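Local coordinates for multicopper oxidase (Arthrobacter sp. FB24, PDB 3GDC), which probably oxidises phenol-type substrates as a laccase-like enzyme, using bound copper ions to pass the electrons to dioxygen, at residues D163-V168 against G282-S287; N180-Y183 against L188-H191; V205-I210 against N219-H224; M267-A270 against F275-L278. All coordinates share one frame; numbering follows the deposited sequence.

Contact 1 (D163-V168 against G282-S287); sequences DEMVMV and GFFEVS
F284 reaches across the core of a cupredoxin-type beta sandwich to meet M165 and M167, which project from the opposing sheet. Segment 163-168 belongs to the six-stranded sheet and 282-287 to the five-stranded one. M165 and F284 are 12.5 Å apart at their CA atoms, so the strands touch through long side chains alone.

The contact is apolar throughout. M165 and M167 sit two residues apart on one face of their strand, with V166 between them on the other, and both point their CB atoms toward the facing sheet. Long, unbranched methionine suits this span, since its flexible chain can fit the outline of an aromatic ring. M167 uses its full length: beyond CG it runs extended (chi3 172°), which carries the CE methyl to the ring from the direction opposite to that of F284 itself. M165 instead bends at its last torsion, and it is the sulfur that lies at the ring edge, near the ring plane.

Aromatic packing adds to this. F268 of the adjacent strand and F260 from a loop meet the F284 ring with inclined planes, and V197 of strand 197-200 also touches it.

The polar groups lie off this packing: E164 on the other face of the strand, hydrogen-bonded through OE2 to H208 of the neighbouring strand, and D163 at the strand's start, in a salt bridge with R18.

At the ring itself, M167 CE is 4.0 Å from F284 CZ, and M165 SD lies 4.4 Å from F284 CE1.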
loop_
_atom_site.group_PDB
_atom_site.type_symbol
_atom_site.label_atom_id
_atom_site.label_comp_id
_atom_site.label_asym_id
_atom_site.label_seq_id
_atom_site.Cartn_x
_atom_site.Cartn_y
_atom_site.Cartn_z
ATOM N N ASP A 163 -25.773 -2.333 -11.613
ATOM C CA ASP A 163 -25.898 -1.367 -10.516
ATOM C C ASP A 163 -24.553 -0.669 -10.324
ATOM O O ASP A 163 -23.603 -1.280 -9.848
ATOM C CB ASP A 163 -26.329 -2.081 -9.220
ATOM C CG ASP A 163 -26.760 -1.116 -8.105
ATOM O OD1 ASP A 163 -26.623 0.122 -8.242
ATOM O OD2 ASP A 163 -27.251 -1.613 -7.062
ATOM N N GLU A 164 -24.471 0.598 -10.707
ATOM C CA GLU A 164 -23.222 1.347 -10.595
ATOM C C GLU A 164 -23.321 2.344 -9.457
ATOM O O GLU A 164 -24.358 3.001 -9.263
ATOM C CB GLU A 164 -22.905 2.066 -11.906
ATOM C CG GLU A 164 -21.452 2.545 -12.052
ATOM C CD GLU A 164 -21.085 2.780 -13.506
ATOM O OE1 GLU A 164 -21.962 2.536 -14.367
ATOM O OE2 GLU A 164 -19.940 3.192 -13.800
ATOM N N MET A 165 -22.248 2.447 -8.689
ATOM C CA MET A 165 -22.253 3.306 -7.511
ATOM C C MET A 165 -20.884 3.928 -7.244
ATOM O O MET A 165 -19.870 3.512 -7.827
ATOM C CB MET A 165 -22.757 2.542 -6.280
ATOM C CG MET A 165 -22.127 1.200 -6.079
ATOM S SD MET A 165 -22.889 0.280 -4.715
ATOM C CE MET A 165 -24.398 -0.273 -5.460
ATOM N N VAL A 166 -20.886 4.944 -6.385
ATOM C CA VAL A 166 -19.675 5.645 -5.972
ATOM C C VAL A 166 -19.559 5.644 -4.448
ATOM O O VAL A 166 -20.531 5.881 -3.727
ATOM C CB VAL A 166 -19.570 7.102 -6.570
ATOM C CG1 VAL A 166 -20.769 7.974 -6.199
ATOM C CG2 VAL A 166 -18.255 7.775 -6.173
ATOM N N MET A 167 -18.348 5.363 -3.979
ATOM C CA MET A 167 -18.045 5.344 -2.552
ATOM C C MET A 167 -16.793 6.161 -2.267
ATOM O O MET A 167 -15.681 5.785 -2.679
ATOM C CB MET A 167 -17.846 3.900 -2.075
ATOM C CG MET A 167 -19.131 3.094 -2.099
ATOM S SD MET A 167 -18.907 1.504 -1.290
ATOM C CE MET A 167 -20.622 0.935 -1.264
ATOM N N VAL A 168 -16.974 7.270 -1.558
ATOM C CA VAL A 168 -15.856 8.124 -1.175
ATOM C C VAL A 168 -15.572 7.915 0.320
ATOM O O VAL A 168 -16.442 8.140 1.176
ATOM C CB VAL A 168 -16.119 9.617 -1.473
ATOM C CG1 VAL A 168 -14.907 10.456 -1.081
ATOM C CG2 VAL A 168 -16.488 9.833 -2.965
ATOM N N GLY A 282 -20.494 -0.747 7.115
ATOM C CA GLY A 282 -21.885 -0.851 6.688
ATOM C C GLY A 282 -22.215 -2.267 6.247
ATOM O O GLY A 282 -21.420 -3.190 6.451
ATOM N N PHE A 283 -23.397 -2.427 5.657
ATOM C CA PHE A 283 -23.826 -3.696 5.083
ATOM C C PHE A 283 -24.291 -3.517 3.652
ATOM O O PHE A 283 -24.870 -2.476 3.309
ATOM C CB PHE A 283 -25.033 -4.254 5.837
ATOM C CG PHE A 283 -24.744 -4.666 7.242
ATOM C CD1 PHE A 283 -24.067 -5.855 7.505
ATOM C CD2 PHE A 283 -25.178 -3.881 8.305
ATOM C CE1 PHE A 283 -23.807 -6.250 8.824
ATOM C CE2 PHE A 283 -24.928 -4.268 9.620
ATOM C CZ PHE A 283 -24.239 -5.449 9.877
ATOM N N PHE A 284 -24.063 -4.550 2.845
ATOM C CA PHE A 284 -24.868 -4.785 1.642
ATOM C C PHE A 284 -26.040 -5.672 2.037
ATOM O O PHE A 284 -25.881 -6.611 2.825
ATOM C CB PHE A 284 -24.072 -5.502 0.560
ATOM C CG PHE A 284 -23.107 -4.620 -0.164
ATOM C CD1 PHE A 284 -23.480 -3.972 -1.338
ATOM C CD2 PHE A 284 -21.815 -4.437 0.331
ATOM C CE1 PHE A 284 -22.568 -3.147 -2.001
ATOM C CE2 PHE A 284 -20.900 -3.616 -0.337
ATOM C CZ PHE A 284 -21.283 -2.979 -1.504
ATOM N N GLU A 285 -27.213 -5.352 1.507
ATOM C CA GLU A 285 -28.391 -6.209 1.646
ATOM C C GLU A 285 -28.720 -6.778 0.267
ATOM O O GLU A 285 -29.145 -6.048 -0.634
ATOM C CB GLU A 285 -29.565 -5.412 2.214
ATOM C CG GLU A 285 -30.842 -6.242 2.411
ATOM C CD GLU A 285 -30.735 -7.209 3.568
ATOM O OE1 GLU A 285 -30.723 -6.745 4.731
ATOM O OE2 GLU A 285 -30.671 -8.439 3.320
ATOM N N VAL A 286 -28.488 -8.076 0.100
ATOM C CA VAL A 286 -28.621 -8.734 -1.196
ATOM C C VAL A 286 -29.985 -9.412 -1.253
ATOM O O VAL A 286 -30.281 -10.284 -0.436
ATOM C CB VAL A 286 -27.510 -9.785 -1.434
ATOM C CG1 VAL A 286 -27.588 -10.357 -2.856
ATOM C CG2 VAL A 286 -26.126 -9.195 -1.176
ATOM N N SER A 287 -30.810 -8.991 -2.204
ATOM C CA SER A 287 -32.140 -9.565 -2.377
ATOM C C SER A 287 -32.072 -10.733 -3.348
ATOM O O SER A 287 -31.292 -10.708 -4.298
ATOM C CB SER A 287 -33.121 -8.501 -2.873
ATOM O OG SER A 287 -32.722 -8.000 -4.137
#

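Contact 2 (N180-Y183 against L188-H191). With CA (calcium ion), chain H.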
loop_
_atom_site.group_PDB
_atom_site.type_symbol
_atom_site.label_atom_id
_atom_site.label_comp_id
_atom_site.label_asym_id
_atom_site.label_seq_id
_atom_site.Cartn_x
_atom_site.Cartn_y
_atom_site.Cartn_z
ATOM N N ASN A 180 -7.942 11.995 13.120
ATOM C CA ASN A 180 -9.372 11.918 12.847
ATOM C C ASN A 180 -10.123 11.330 14.025
ATOM O O ASN A 180 -9.594 10.467 14.728
ATOM C CB ASN A 180 -9.616 11.059 11.617
ATOM C CG ASN A 180 -9.075 11.701 10.354
ATOM O OD1 ASN A 180 -8.262 11.112 9.639
ATOM N ND2 ASN A 180 -9.509 12.926 10.092
ATOM N N GLU A 181 -11.359 11.775 14.211
ATOM C CA GLU A 181 -12.230 11.277 15.286
ATOM C C GLU A 181 -13.325 10.363 14.742
ATOM O O GLU A 181 -13.809 9.456 15.446
ATOM C CB GLU A 181 -12.839 12.453 16.055
ATOM C CG GLU A 181 -11.876 13.128 17.042
ATOM C CD GLU A 181 -10.686 13.792 16.379
ATOM O OE1 GLU A 181 -10.893 14.730 15.580
ATOM O OE2 GLU A 181 -9.526 13.400 16.667
ATOM N N PHE A 182 -13.714 10.598 13.485
ATOM C CA PHE A 182 -14.685 9.741 12.801
ATOM C C PHE A 182 -14.275 9.449 11.358
ATOM O O PHE A 182 -13.437 10.149 10.777
ATOM C CB PHE A 182 -16.082 10.369 12.807
ATOM C CG PHE A 182 -16.618 10.630 14.190
ATOM C CD1 PHE A 182 -17.222 9.607 14.916
ATOM C CD2 PHE A 182 -16.479 11.881 14.772
ATOM C CE1 PHE A 182 -17.699 9.841 16.214
ATOM C CE2 PHE A 182 -16.953 12.121 16.071
ATOM C CZ PHE A 182 -17.564 11.096 16.782
ATOM N N TYR A 183 -14.882 8.409 10.802
ATOM C CA TYR A 183 -14.605 7.958 9.427
ATOM C C TYR A 183 -15.916 7.632 8.756
ATOM O O TYR A 183 -16.895 7.296 9.421
ATOM C CB TYR A 183 -13.698 6.723 9.436
ATOM C CG TYR A 183 -12.354 6.970 10.089
ATOM C CD1 TYR A 183 -11.241 7.296 9.325
ATOM C CD2 TYR A 183 -12.201 6.899 11.485
ATOM C CE1 TYR A 183 -9.995 7.530 9.917
ATOM C CE2 TYR A 183 -10.969 7.140 12.088
ATOM C CZ TYR A 183 -9.868 7.457 11.298
ATOM O OH TYR A 183 -8.644 7.679 11.884
ATOM N N LEU A 188 -21.414 10.090 6.176
ATOM C CA LEU A 188 -21.929 9.906 7.541
ATOM C C LEU A 188 -21.486 8.587 8.166
ATOM O O LEU A 188 -21.814 7.518 7.652
ATOM C CB LEU A 188 -23.451 9.967 7.561
ATOM C CG LEU A 188 -24.179 11.237 7.137
ATOM C CD1 LEU A 188 -25.688 10.965 7.273
ATOM C CD2 LEU A 188 -23.738 12.420 7.992
ATOM N N PRO A 189 -20.746 8.663 9.280
ATOM C CA PRO A 189 -20.337 7.481 10.030
ATOM C C PRO A 189 -21.516 6.531 10.272
ATOM O O PRO A 189 -22.596 6.973 10.692
ATOM C CB PRO A 189 -19.858 8.077 11.350
ATOM C CG PRO A 189 -19.298 9.392 10.944
ATOM C CD PRO A 189 -20.234 9.898 9.905
ATOM N N PHE A 190 -21.300 5.254 9.962
ATOM C CA PHE A 190 -22.268 4.161 10.197
ATOM C C PHE A 190 -23.610 4.234 9.449
ATOM O O PHE A 190 -24.516 3.434 9.728
ATOM C CB PHE A 190 -22.570 3.990 11.696
ATOM C CG PHE A 190 -21.358 3.778 12.559
ATOM C CD1 PHE A 190 -20.615 2.603 12.472
ATOM C CD2 PHE A 190 -21.000 4.726 13.508
ATOM C CE1 PHE A 190 -19.502 2.398 13.294
ATOM C CE2 PHE A 190 -19.890 4.527 14.341
ATOM C CZ PHE A 190 -19.144 3.365 14.236
ATOM N N HIS A 191 -23.746 5.150 8.490
ATOM C CA HIS A 191 -25.008 5.264 7.747
ATOM C C HIS A 191 -25.463 3.940 7.125
ATOM O O HIS A 191 -26.660 3.590 7.195
ATOM C CB HIS A 191 -24.926 6.369 6.682
ATOM C CG HIS A 191 -26.101 6.407 5.752
ATOM N ND1 HIS A 191 -27.269 7.075 6.054
ATOM C CD2 HIS A 191 -26.286 5.861 4.526
ATOM C CE1 HIS A 191 -28.122 6.937 5.053
ATOM N NE2 HIS A 191 -27.547 6.211 4.112
HETATM CA CA CA H . -8.478 15.516 15.772
#
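P189 presses its ring against F182 and the carbonyl of Y183, joining a tight turn to the start of strand 182-185. Followed outward, the proline first offers CB, which lies 3.6 Å from Y183 O. The tip atom CG abuts two neighbours: it is 3.5 Å from the same Y183 O, and 3.8 Å from F182 CB. It also nears the F182 ring obliquely. Behind the ring, P189 CA makes a weak CH···O contact with Y183 O at 3.5 Å, bent to 128° at the hydrogen. One carbonyl oxygen is thus bordered by three proline carbons.

Proline suits this place because L188 to H191 form a type II beta turn, whose second position wants a phi near -60°, the region to which the proline ring restricts it. F190, the third residue, takes the left-handed phi of 63°, unusual for a residue with a side chain, and H191 N closes the turn on L188 O at 3.2 Å.

On the other segment, E181 and F182 both face Y172, a classic beta bulge. E181 bends at chi2 and grips the calcium ion with both carboxylate oxygens, each 2.5 Å from the metal; N173, D175, G176 and D179 also bind it. Y183 points its CB away from the proline, stacks on F275 and gives its hydroxyl a hydrogen-bond partner in D216.

The contact therefore sits between edge strand 182-185, which pairs with strand 163-172, and helix 191-194, at whose N-cap position F190 lies, while F182 leans on I48 and A49 of strand 33-49.

Contact 3 (V205-I210 against N219-H224). With CU (copper (II) ion), chain G.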
loop_
_atom_site.group_PDB
_atom_site.type_symbol
_atom_site.label_atom_id
_atom_site.label_comp_id
_atom_site.label_asym_id
_atom_site.label_seq_id
_atom_site.Cartn_x
_atom_site.Cartn_y
_atom_site.Cartn_z
ATOM N N VAL A 205 -22.424 -5.589 -10.035
ATOM C CA VAL A 205 -22.303 -4.360 -9.256
ATOM C C VAL A 205 -20.927 -3.748 -9.540
ATOM O O VAL A 205 -19.923 -4.447 -9.477
ATOM C CB VAL A 205 -22.480 -4.643 -7.742
ATOM C CG1 VAL A 205 -22.201 -3.376 -6.907
ATOM C CG2 VAL A 205 -23.881 -5.201 -7.460
ATOM N N ARG A 206 -20.892 -2.455 -9.880
ATOM C CA ARG A 206 -19.653 -1.757 -10.188
ATOM C C ARG A 206 -19.532 -0.558 -9.245
ATOM O O ARG A 206 -20.385 0.334 -9.236
ATOM C CB ARG A 206 -19.625 -1.294 -11.663
ATOM C CG ARG A 206 -18.412 -0.463 -12.061
ATOM C CD ARG A 206 -18.343 -0.201 -13.584
ATOM N NE ARG A 206 -18.195 -1.454 -14.327
ATOM C CZ ARG A 206 -18.807 -1.737 -15.479
ATOM N NH1 ARG A 206 -19.610 -0.850 -16.046
ATOM N NH2 ARG A 206 -18.612 -2.919 -16.060
ATOM N N ILE A 207 -18.471 -0.549 -8.453
ATOM C CA ILE A 207 -18.270 0.497 -7.462
ATOM C C ILE A 207 -17.040 1.324 -7.821
ATOM O O ILE A 207 -15.957 0.780 -8.025
ATOM C CB ILE A 207 -18.067 -0.107 -6.040
ATOM C CG1 ILE A 207 -19.226 -1.038 -5.665
ATOM C CG2 ILE A 207 -17.886 1.018 -4.996
ATOM C CD1 ILE A 207 -18.939 -1.910 -4.416
ATOM N N HIS A 208 -17.210 2.640 -7.866
ATOM C CA HIS A 208 -16.079 3.549 -7.970
ATOM C C HIS A 208 -15.660 3.946 -6.558
ATOM O O HIS A 208 -16.350 4.725 -5.906
ATOM C CB HIS A 208 -16.475 4.782 -8.780
ATOM C CG HIS A 208 -16.918 4.439 -10.161
ATOM N ND1 HIS A 208 -16.040 4.313 -11.215
ATOM C CD2 HIS A 208 -18.142 4.122 -10.645
ATOM C CE1 HIS A 208 -16.710 3.963 -12.299
ATOM N NE2 HIS A 208 -17.985 3.830 -11.978
ATOM N N LEU A 209 -14.521 3.427 -6.108
ATOM C CA LEU A 209 -14.068 3.645 -4.723
ATOM C C LEU A 209 -12.921 4.624 -4.689
ATOM O O LEU A 209 -11.890 4.380 -5.317
ATOM C CB LEU A 209 -13.606 2.317 -4.105
ATOM C CG LEU A 209 -13.099 2.410 -2.661
ATOM C CD1 LEU A 209 -14.271 2.623 -1.731
ATOM C CD2 LEU A 209 -12.360 1.120 -2.320
ATOM N N ILE A 210 -13.096 5.711 -3.943
ATOM C CA ILE A 210 -12.134 6.804 -3.919
ATOM C C ILE A 210 -11.724 7.111 -2.497
ATOM O O ILE A 210 -12.581 7.326 -1.643
ATOM C CB ILE A 210 -12.746 8.087 -4.525
ATOM C CG1 ILE A 210 -13.196 7.815 -5.955
ATOM C CG2 ILE A 210 -11.763 9.254 -4.447
ATOM C CD1 ILE A 210 -14.298 8.732 -6.432
ATOM N N ASN A 219 -5.952 3.783 3.640
ATOM C CA ASN A 219 -7.298 3.307 3.922
ATOM C C ASN A 219 -7.447 1.943 3.272
ATOM O O ASN A 219 -6.626 1.556 2.439
ATOM C CB ASN A 219 -8.352 4.295 3.403
ATOM C CG ASN A 219 -9.631 4.288 4.238
ATOM O OD1 ASN A 219 -9.957 3.294 4.909
ATOM N ND2 ASN A 219 -10.361 5.406 4.203
ATOM N N SER A 220 -8.459 1.182 3.678
ATOM C CA SER A 220 -8.725 -0.087 3.022
ATOM C C SER A 220 -10.221 -0.345 2.912
ATOM O O SER A 220 -11.043 0.436 3.414
ATOM C CB SER A 220 -7.996 -1.244 3.720
ATOM O OG SER A 220 -8.476 -1.432 5.037
ATOM N N PHE A 221 -10.554 -1.432 2.225
ATOM C CA PHE A 221 -11.931 -1.795 1.903
ATOM C C PHE A 221 -12.018 -3.299 1.868
ATOM O O PHE A 221 -11.275 -3.945 1.123
ATOM C CB PHE A 221 -12.318 -1.238 0.521
ATOM C CG PHE A 221 -13.711 -1.598 0.073
ATOM C CD1 PHE A 221 -14.746 -0.670 0.156
ATOM C CD2 PHE A 221 -13.983 -2.859 -0.469
ATOM C CE1 PHE A 221 -16.044 -0.998 -0.272
ATOM C CE2 PHE A 221 -15.278 -3.195 -0.886
ATOM C CZ PHE A 221 -16.302 -2.265 -0.791
ATOM N N HIS A 222 -12.948 -3.858 2.637
ATOM C CA HIS A 222 -13.165 -5.302 2.647
ATOM C C HIS A 222 -14.650 -5.593 2.615
ATOM O O HIS A 222 -15.416 -4.911 3.280
ATOM C CB HIS A 222 -12.544 -5.933 3.907
ATOM C CG HIS A 222 -12.909 -7.375 4.101
ATOM N ND1 HIS A 222 -12.599 -8.351 3.178
ATOM C CD2 HIS A 222 -13.565 -8.004 5.104
ATOM C CE1 HIS A 222 -13.048 -9.519 3.602
ATOM N NE2 HIS A 222 -13.636 -9.337 4.770
ATOM N N ILE A 223 -15.044 -6.608 1.849
ATOM C CA ILE A 223 -16.431 -7.064 1.804
ATOM C C ILE A 223 -16.524 -8.517 2.307
ATOM O O ILE A 223 -15.781 -9.385 1.848
ATOM C CB ILE A 223 -17.024 -6.932 0.374
ATOM C CG1 ILE A 223 -18.425 -7.525 0.289
ATOM C CG2 ILE A 223 -16.106 -7.584 -0.674
ATOM C CD1 ILE A 223 -19.465 -6.692 0.921
ATOM N N HIS A 224 -17.434 -8.764 3.246
ATOM C CA HIS A 224 -17.662 -10.116 3.772
ATOM C C HIS A 224 -18.286 -11.036 2.742
ATOM O O HIS A 224 -19.218 -10.642 2.030
ATOM C CB HIS A 224 -18.612 -10.066 4.967
ATOM C CG HIS A 224 -17.987 -9.568 6.231
ATOM N ND1 HIS A 224 -18.417 -9.980 7.476
ATOM C CD2 HIS A 224 -16.970 -8.699 6.452
ATOM C CE1 HIS A 224 -17.701 -9.380 8.408
ATOM N NE2 HIS A 224 -16.816 -8.598 7.814
HETATM CU CU CU G . -15.603 -7.582 8.944
#
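L209 lays both of its methyl groups along the root of F221: CD2 is 3.7 Å from F221 CB, and L209 CD1 comes 3.8 Å from F221 CD1. The two side chains cross obliquely; both CB bonds point toward the other segment, and with CG anti to the backbone N (chi1 180° for L209, 178° for F221) the chains run on to meet. Farther along the ring, I207 CD1 nears F221 CZ at 4.5 Å, again at a slant. Branched aliphatic chains fit here because their methyls can follow the outline of an aromatic side chain.

These residues fill the space between the two sheets of a cupredoxin-type sandwich, strand 205-211 lying in one and strand 218-223 in the other; L256 and I246 also border the phenylalanine.

H222, next to F221 on the strand, and H224, just beyond its end, bind copper. H222 shares one ion with H91 of the second subunit. H224 binds another, its NE2 1.9 Å from the metal, and shares it with H269 and with H134 of the second subunit. Three histidines on one ion are consistent with a type 3 copper. At its far nitrogen H224 is oriented by a hydrogen bond from ND1 to D101 of the second subunit.

Contact 4 (M267-A270 against F275-L278). With CU (copper (II) ion), chain G.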
loop_
_atom_site.group_PDB
_atom_site.type_symbol
_atom_site.label_atom_id
_atom_site.label_comp_id
_atom_site.label_asym_id
_atom_site.label_seq_id
_atom_site.Cartn_x
_atom_site.Cartn_y
_atom_site.Cartn_z
ATOM N N MET A 267 -21.420 -7.568 5.543
ATOM C CA MET A 267 -20.717 -6.385 6.038
ATOM C C MET A 267 -19.631 -5.922 5.055
ATOM O O MET A 267 -19.015 -6.730 4.354
ATOM C CB MET A 267 -20.104 -6.665 7.409
ATOM C CG MET A 267 -19.644 -5.428 8.159
ATOM S SD MET A 267 -19.039 -5.869 9.800
ATOM C CE MET A 267 -20.581 -5.973 10.690
ATOM N N PHE A 268 -19.441 -4.611 4.978
ATOM C CA PHE A 268 -18.275 -4.054 4.297
ATOM C C PHE A 268 -17.704 -2.943 5.164
ATOM O O PHE A 268 -18.454 -2.204 5.822
ATOM C CB PHE A 268 -18.578 -3.614 2.854
ATOM C CG PHE A 268 -19.421 -2.376 2.737
ATOM C CD1 PHE A 268 -18.846 -1.160 2.348
ATOM C CD2 PHE A 268 -20.790 -2.426 2.976
ATOM C CE1 PHE A 268 -19.634 0.001 2.243
ATOM C CE2 PHE A 268 -21.577 -1.288 2.866
ATOM C CZ PHE A 268 -20.997 -0.067 2.493
ATOM N N HIS A 269 -16.374 -2.855 5.208
ATOM C CA HIS A 269 -15.719 -1.901 6.103
ATOM C C HIS A 269 -14.235 -1.799 5.804
ATOM O O HIS A 269 -13.682 -2.616 5.064
ATOM C CB HIS A 269 -15.909 -2.330 7.570
ATOM C CG HIS A 269 -15.444 -3.723 7.851
ATOM N ND1 HIS A 269 -14.149 -4.019 8.213
ATOM C CD2 HIS A 269 -16.106 -4.904 7.818
ATOM C CE1 HIS A 269 -14.035 -5.323 8.395
ATOM N NE2 HIS A 269 -15.208 -5.881 8.153
ATOM N N ALA A 270 -13.580 -0.807 6.391
ATOM C CA ALA A 270 -12.121 -0.767 6.366
ATOM C C ALA A 270 -11.592 -1.996 7.099
ATOM O O ALA A 270 -12.131 -2.372 8.140
ATOM C CB ALA A 270 -11.623 0.485 7.050
ATOM N N PHE A 275 -10.675 2.357 12.085
ATOM C CA PHE A 275 -11.527 3.172 11.219
ATOM C C PHE A 275 -12.943 2.629 11.197
ATOM O O PHE A 275 -13.910 3.391 11.192
ATOM C CB PHE A 275 -11.013 3.201 9.771
ATOM C CG PHE A 275 -9.605 3.726 9.608
ATOM C CD1 PHE A 275 -8.940 4.368 10.645
ATOM C CD2 PHE A 275 -8.963 3.607 8.371
ATOM C CE1 PHE A 275 -7.642 4.844 10.473
ATOM C CE2 PHE A 275 -7.663 4.073 8.191
ATOM C CZ PHE A 275 -7.001 4.691 9.240
ATOM N N ALA A 276 -13.041 1.304 11.123
ATOM C CA ALA A 276 -14.325 0.604 11.115
ATOM C C ALA A 276 -15.163 0.960 12.337
ATOM O O ALA A 276 -16.351 1.286 12.215
ATOM C CB ALA A 276 -14.108 -0.907 11.019
ATOM N N GLU A 277 -14.527 0.925 13.506
ATOM C CA GLU A 277 -15.215 1.134 14.774
ATOM C C GLU A 277 -15.559 2.601 15.020
ATOM O O GLU A 277 -16.325 2.929 15.934
ATOM C CB GLU A 277 -14.407 0.516 15.929
ATOM C CG GLU A 277 -14.333 -1.012 15.820
ATOM C CD GLU A 277 -14.128 -1.713 17.157
ATOM O OE1 GLU A 277 -14.762 -2.777 17.365
ATOM O OE2 GLU A 277 -13.335 -1.205 17.985
ATOM N N LEU A 278 -15.022 3.478 14.165
ATOM C CA LEU A 278 -15.307 4.904 14.239
ATOM C C LEU A 278 -16.097 5.428 13.018
ATOM O O LEU A 278 -16.136 6.624 12.766
ATOM C CB LEU A 278 -14.029 5.703 14.486
ATOM C CG LEU A 278 -13.372 5.497 15.862
ATOM C CD1 LEU A 278 -12.019 6.190 15.936
ATOM C CD2 LEU A 278 -14.306 5.968 16.961
HETATM CU CU CU G . -15.603 -7.582 8.944
#
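A270 and A276 bring the end of strand 264-269 and the short helix 273-276 together, their CA atoms 5.4 Å apart. The packing is made of small groups. A276 CB touches A270 O at 3.8 Å and approaches H269 CB at 4.1 Å, while A270 CB meets F275 CB at 3.9 Å and lies at the edge of the F275 ring, near its plane. Alanine suits both positions, for a single methyl lets the backbones come this close.

The polar part lies within 267-270. H269 ND1 donates to A270 O over 2.6 Å, a nearly straight bond (167°) that runs in the imidazole plane but reaches the carbonyl from above its own plane. Its chi1 of 55° sets the ring between backbone N and carbonyl carbon, and the bond, together with the copper at NE2, holds the rotation of that ring.

Metal binding uses the other nitrogen: H269 NE2 is 1.9 Å from the copper ion. M267 SD, at 3.9 Å from that copper, is too distant to be a ligand. A histidine held at ND1 and bound through NE2, at a subunit interface with further copper nearby, is consistent with the trinuclear cluster of two-domain laccases.

In the fold
All four contacts are buried, but they occupy different layers. Contacts 1 and 3 form the apolar core, each spanning the same two sheets; strands 163-172 and 205-211 are neighbours in one, and F284 of contact 1 packs on I223 of contact 3. Contact 4 continues the five-stranded sheet, where strand 264-269 lies between the strands of 219-224 and 282-287, and it shares a copper ion and the second subunit with contact 3. Contact 2 lies toward the calcium end and joins contact 4 through the backbone hydrogen bond of Y183 with L278 and by F190 packing on E277. Chemistry shifts accordingly, from methionine, leucine and aromatic packing inside to histidine–copper and carboxylate–calcium bonds at the margins.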